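Local coordinates for protein tRNA (cytosine(38)-C(5))-methyltransferase (PDB 6FDF) that methylates carbon 5 of cytosine 38 in the anticodon loop of tRNA(Asp), and less efficiently of tRNA(Glu), using S-adenosyl-L-methionine, at residues I162-S167 with S237-F242. Residues are numbered along the deposited sequence; the frame is centred on the assembly and turned at random.
Sequences IPNSRS and SSCCCF
Asn164 and Arg166 belong to an Asn-x-Arg-x-Arg sequence, consistent with a variant of motif VIII (Gln-x-Arg-x-Arg) of the C5-methyltransferases, and here this loop before strand 168-175 meets residues 237-242, a loop of the region between motifs VIII and IX that usually carries target recognition. The two segments run roughly the same way, their end-to-end directions 34° apart. Pro163, centre of an inverse gamma turn, sets CB 3.2 Å from Ser237 O. A backbone bond, Ser165 N to Cys239 O (3.0 Å), joins the loops, and Cys241 CA makes a CH...O contact with Ser165 O. The side chain of Asn164 leaves with CG anti to its own N (chi1 180°), which brings the amide across to the 237-242 segment. ND2 then makes two weak bonds, to Cys240 O at 2.9 Å and to Cys239 SG at 3.3 Å, while CE2 of Phe242 lies 3.8 Å from the same nitrogen. Through the extended side chain of Arg166, NH1 meets a lone pair of Phe242 O (2.9 Å) in the carbonyl plane, and that oxygen lies almost in the guanidinium plane. A water at the guanidinium edge donates to Asn164 OD1 (2.6 Å) and accepts from both Arg166 NH1 and Phe242 N. Farther out, Arg166 NH2 bonds Gly313 O and Ser315 O, and Tyr246 meets Phe242 edge-to-face. A leucine in place of Arg166 would probably leave the carbonyls of Phe242, Gly313 and Ser315 without their donor and the water less firmly held. Carbonyls of Phe242, Gly313 and Ser315, with the water, thus receive hydrogens of NH1 and NH2, fixing the guanidinium's rotation; their dipoles probably offset its positive charge and help it tolerate nearby Arg168.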
loop_
_atom_site.group_PDB
_atom_site.type_symbol
_atom_site.label_atom_id
_atom_site.label_comp_id
_atom_site.label_asym_id
_atom_site.label_seq_id
_atom_site.Cartn_x
_atom_site.Cartn_y
_atom_site.Cartn_z
ATOM N N ILE A 162 -13.443 -6.434 -1.062
ATOM C CA ILE A 162 -12.972 -5.588 0.020
ATOM C C ILE A 162 -13.582 -4.216 -0.242
ATOM O O ILE A 162 -13.407 -3.662 -1.330
ATOM C CB ILE A 162 -11.438 -5.511 0.074
ATOM C CG1 ILE A 162 -10.848 -6.909 0.288
ATOM C CG2 ILE A 162 -10.988 -4.545 1.161
ATOM C CD1 ILE A 162 -9.379 -7.018 -0.102
ATOM N N PRO A 163 -14.321 -3.642 0.703
ATOM C CA PRO A 163 -15.082 -2.410 0.430
ATOM C C PRO A 163 -14.225 -1.152 0.531
ATOM O O PRO A 163 -14.496 -0.238 1.312
ATOM C CB PRO A 163 -16.177 -2.464 1.503
ATOM C CG PRO A 163 -15.513 -3.153 2.656
ATOM C CD PRO A 163 -14.627 -4.203 2.031
ATOM N N ASN A 164 -13.166 -1.103 -0.269
ATOM C CA ASN A 164 -12.336 0.090 -0.322
ATOM C C ASN A 164 -11.738 0.210 -1.715
ATOM O O ASN A 164 -11.296 -0.783 -2.298
ATOM C CB ASN A 164 -11.231 0.047 0.746
ATOM C CG ASN A 164 -10.338 1.282 0.723
ATOM O OD1 ASN A 164 -9.116 1.175 0.583
ATOM N ND2 ASN A 164 -10.944 2.461 0.849
ATOM N N SER A 165 -11.729 1.432 -2.233
ATOM C CA SER A 165 -11.069 1.736 -3.491
ATOM C C SER A 165 -9.609 2.063 -3.221
ATOM O O SER A 165 -9.303 2.906 -2.374
ATOM C CB SER A 165 -11.751 2.910 -4.192
ATOM O OG SER A 165 -13.124 2.648 -4.383
ATOM N N ARG A 166 -8.714 1.385 -3.933
ATOM C CA ARG A 166 -7.297 1.720 -3.863
ATOM C C ARG A 166 -6.600 1.149 -5.090
ATOM O O ARG A 166 -5.840 0.179 -4.991
ATOM C CB ARG A 166 -6.685 1.194 -2.559
ATOM C CG ARG A 166 -5.311 1.779 -2.198
ATOM C CD ARG A 166 -4.873 1.325 -0.806
ATOM N NE ARG A 166 -3.630 1.976 -0.380
ATOM C CZ ARG A 166 -3.565 3.226 0.071
ATOM N NH1 ARG A 166 -4.672 3.955 0.168
ATOM N NH2 ARG A 166 -2.397 3.749 0.432
ATOM N N SER A 167 -6.883 1.723 -6.256
ATOM C CA SER A 167 -6.322 1.208 -7.498
ATOM C C SER A 167 -4.821 1.440 -7.512
ATOM O O SER A 167 -4.348 2.552 -7.248
ATOM C CB SER A 167 -6.981 1.869 -8.710
ATOM O OG SER A 167 -8.354 1.528 -8.776
ATOM N N SER A 237 -20.948 -0.813 0.557
ATOM C CA SER A 237 -20.063 -1.824 -0.001
ATOM C C SER A 237 -18.761 -1.243 -0.540
ATOM O O SER A 237 -17.967 -1.981 -1.132
ATOM C CB SER A 237 -20.785 -2.606 -1.104
ATOM O OG SER A 237 -21.222 -1.741 -2.132
ATOM N N SER A 238 -18.518 0.051 -0.356
ATOM C CA SER A 238 -17.216 0.606 -0.706
ATOM C C SER A 238 -17.008 1.916 0.040
ATOM O O SER A 238 -17.925 2.463 0.659
ATOM C CB SER A 238 -17.070 0.822 -2.219
ATOM O OG SER A 238 -15.704 1.039 -2.561
ATOM N N CYS A 239 -15.778 2.414 -0.046
ATOM C CA CYS A 239 -15.428 3.744 0.426
ATOM C C CYS A 239 -14.220 4.204 -0.376
ATOM O O CYS A 239 -13.583 3.419 -1.085
ATOM C CB CYS A 239 -15.147 3.765 1.939
ATOM S SG CYS A 239 -13.761 2.753 2.535
ATOM N N CYS A 240 -13.912 5.490 -0.260
ATOM C CA CYS A 240 -12.941 6.094 -1.157
ATOM C C CYS A 240 -11.511 5.833 -0.692
ATOM O O CYS A 240 -11.246 5.344 0.411
ATOM C CB CYS A 240 -13.204 7.590 -1.296
ATOM S SG CYS A 240 -14.684 7.961 -2.287
ATOM N N CYS A 241 -10.576 6.164 -1.572
ATOM C CA CYS A 241 -9.171 5.903 -1.305
ATOM C C CYS A 241 -8.666 6.783 -0.165
ATOM O O CYS A 241 -8.902 7.995 -0.153
ATOM C CB CYS A 241 -8.371 6.143 -2.580
ATOM S SG CYS A 241 -6.648 5.742 -2.443
ATOM N N PHE A 242 -7.973 6.166 0.792
ATOM C CA PHE A 242 -7.347 6.902 1.886
ATOM C C PHE A 242 -5.990 7.442 1.457
ATOM O O PHE A 242 -5.203 6.735 0.818
ATOM C CB PHE A 242 -7.155 6.002 3.109
ATOM C CG PHE A 242 -8.438 5.567 3.757
ATOM C CD1 PHE A 242 -9.186 6.453 4.513
ATOM C CD2 PHE A 242 -8.880 4.254 3.632
ATOM C CE1 PHE A 242 -10.372 6.047 5.118
ATOM C CE2 PHE A 242 -10.051 3.840 4.237
ATOM C CZ PHE A 242 -10.804 4.740 4.980
HETATM O O HOH W 1 -7.578 3.273 0.149
#